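Long-range contact in lipolytic enzyme, G-D-S-L family (Bacteroides thetaiotaomicron, PDB 7BR2), which metabolizes the drug diltiazem and is a serine esterase of the SGNH (GDSL) hydrolase family from a gut bacterium: residues 138-143 with 150-155. Numbering follows the deposited sequence.
Sequences SPYDET and TVFKKK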
loop_
_atom_site.group_PDB
_atom_site.type_symbol
_atom_site.label_atom_id
_atom_site.label_comp_id
_atom_site.label_asym_id
_atom_site.label_seq_id
_atom_site.Cartn_x
_atom_site.Cartn_y
_atom_site.Cartn_z
ATOM N N SER A 138 11.699 3.283 -0.354
ATOM C CA SER A 138 11.446 4.561 -0.987
ATOM C C SER A 138 12.593 5.531 -0.676
ATOM O O SER A 138 13.294 5.378 0.324
ATOM C CB SER A 138 10.099 5.116 -0.508
ATOM O OG SER A 138 10.013 5.129 0.905
ATOM N N PRO A 139 12.797 6.550 -1.509
ATOM C CA PRO A 139 14.032 7.333 -1.425
ATOM C C PRO A 139 13.935 8.552 -0.517
ATOM O O PRO A 139 12.853 9.022 -0.163
ATOM C CB PRO A 139 14.239 7.772 -2.881
ATOM C CG PRO A 139 12.821 8.005 -3.369
ATOM C CD PRO A 139 11.957 6.979 -2.650
ATOM N N TYR A 140 15.110 9.057 -0.139
ATOM C CA TYR A 140 15.222 10.404 0.408
ATOM C C TYR A 140 15.283 11.391 -0.756
ATOM O O TYR A 140 16.195 11.319 -1.590
ATOM C CB TYR A 140 16.458 10.533 1.292
ATOM C CG TYR A 140 16.649 11.920 1.865
ATOM C CD1 TYR A 140 15.924 12.347 2.970
ATOM C CD2 TYR A 140 17.540 12.814 1.284
ATOM C CE1 TYR A 140 16.090 13.622 3.489
ATOM C CE2 TYR A 140 17.713 14.099 1.802
ATOM C CZ TYR A 140 16.986 14.496 2.900
ATOM O OH TYR A 140 17.159 15.767 3.414
ATOM N N ASP A 141 14.308 12.294 -0.836
ATOM C CA ASP A 141 14.193 13.180 -1.995
ATOM C C ASP A 141 15.148 14.359 -1.841
ATOM O O ASP A 141 14.843 15.335 -1.155
ATOM C CB ASP A 141 12.766 13.677 -2.151
ATOM C CG ASP A 141 12.553 14.402 -3.457
ATOM O OD1 ASP A 141 13.545 14.637 -4.189
ATOM O OD2 ASP A 141 11.395 14.771 -3.731
ATOM N N GLU A 142 16.277 14.302 -2.543
ATOM C CA GLU A 142 17.309 15.330 -2.471
ATOM C C GLU A 142 17.066 16.516 -3.398
ATOM O O GLU A 142 17.645 17.583 -3.176
ATOM C CB GLU A 142 18.658 14.702 -2.838
ATOM C CG GLU A 142 19.151 13.631 -1.893
ATOM C CD GLU A 142 20.412 12.938 -2.406
ATOM O OE1 GLU A 142 20.867 13.263 -3.526
ATOM O OE2 GLU A 142 21.011 12.155 -1.644
ATOM N N THR A 143 16.187 16.373 -4.394
ATOM C CA THR A 143 16.052 17.361 -5.455
ATOM C C THR A 143 14.838 18.274 -5.300
ATOM O O THR A 143 14.814 19.353 -5.900
ATOM C CB THR A 143 16.019 16.648 -6.817
ATOM O OG1 THR A 143 14.861 15.805 -6.916
ATOM C CG2 THR A 143 17.253 15.778 -6.976
ATOM N N THR A 150 16.170 21.578 4.818
ATOM C CA THR A 150 17.518 21.533 4.271
ATOM C C THR A 150 17.876 20.109 3.839
ATOM O O THR A 150 17.573 19.141 4.544
ATOM C CB THR A 150 18.517 22.024 5.317
ATOM O OG1 THR A 150 18.044 23.260 5.874
ATOM C CG2 THR A 150 19.837 22.331 4.647
ATOM N N VAL A 151 18.545 19.986 2.692
ATOM C CA VAL A 151 18.824 18.683 2.088
ATOM C C VAL A 151 20.043 18.049 2.747
ATOM O O VAL A 151 21.097 18.684 2.858
ATOM C CB VAL A 151 19.057 18.828 0.578
ATOM C CG1 VAL A 151 19.503 17.508 -0.032
ATOM C CG2 VAL A 151 17.828 19.332 -0.096
ATOM N N PHE A 152 19.917 16.781 3.151
ATOM C CA PHE A 152 21.076 15.992 3.566
ATOM C C PHE A 152 21.753 15.453 2.309
ATOM O O PHE A 152 21.293 14.482 1.709
ATOM C CB PHE A 152 20.664 14.886 4.537
ATOM C CG PHE A 152 19.939 15.397 5.761
ATOM C CD1 PHE A 152 20.542 16.325 6.602
ATOM C CD2 PHE A 152 18.650 14.989 6.050
ATOM C CE1 PHE A 152 19.883 16.812 7.720
ATOM C CE2 PHE A 152 17.985 15.482 7.172
ATOM C CZ PHE A 152 18.603 16.394 8.000
ATOM N N LYS A 153 22.862 16.086 1.916
ATOM C CA LYS A 153 23.415 15.885 0.582
ATOM C C LYS A 153 23.950 14.470 0.405
ATOM O O LYS A 153 24.742 13.980 1.217
ATOM C CB LYS A 153 24.522 16.913 0.309
ATOM C CG LYS A 153 24.005 18.323 0.074
ATOM C CD LYS A 153 25.102 19.321 -0.289
ATOM C CE LYS A 153 25.642 20.103 0.898
ATOM N NZ LYS A 153 26.671 19.382 1.674
ATOM N N LYS A 154 23.517 13.829 -0.678
ATOM C CA LYS A 154 23.964 12.508 -1.106
ATOM C C LYS A 154 23.531 11.373 -0.172
ATOM O O LYS A 154 24.050 10.253 -0.266
ATOM C CB LYS A 154 25.477 12.490 -1.342
ATOM C CG LYS A 154 25.877 13.408 -2.497
ATOM C CD LYS A 154 25.246 12.826 -3.759
ATOM C CE LYS A 154 25.561 13.581 -5.032
ATOM N NZ LYS A 154 24.843 12.966 -6.184
ATOM N N LYS A 155 22.546 11.632 0.689
ATOM C CA LYS A 155 22.039 10.603 1.589
ATOM C C LYS A 155 21.381 9.462 0.808
ATOM O O LYS A 155 21.578 8.270 1.123
ATOM C CB LYS A 155 21.083 11.261 2.593
ATOM C CG LYS A 155 20.057 10.365 3.247
ATOM C CD LYS A 155 19.259 11.126 4.298
ATOM C CE LYS A 155 18.158 10.266 4.917
ATOM N NZ LYS A 155 18.684 9.123 5.703
#
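Tyr140 reaches across to 150-155 with its phenol oxygen, which accepts a nearly straight hydrogen bond from the backbone of Phe152 (Phe152 N to Tyr140 OH 3.0 Å, 171° at the hydrogen). With Tyr140 CG anti to the backbone N of its own residue (chi1 179°), the ring is carried out between Val151, Phe152 and Lys155. Over one face of the Tyr140 ring passes the aliphatic part of Lys155, with CD 3.7 Å from the centroid of that ring in a CH-pi contact; Val151 CG1 sits at the ring edge, 4.3 Å from Tyr140 CE2. The Phe152 ring meets the phenol obliquely, its CD2 3.6 Å from Tyr140 CZ. Beyond the tyrosine, Val151 CG2 packs 3.5 Å from Glu142 O. The extended Glu142 side chain brings its carboxylate to the type II turn 152-155, where OE2 accepts from the backbone N of Asn156 in the first turn of helix 155-173. The bend at chi4 of Lys155 turns NZ to Ser92 OG and to the carbonyls of Met89 and Gly93, while Asn98 grips the backbone of Val151 and Lys153. The contact thus closes the excursion between strand 131-136 and helix 155-173, a beta-alpha connection of the SGNH hydrolase fold, with the Tyr140 side chain near, but not touching, the probable Ser28-His207-Asp204 catalytic triad.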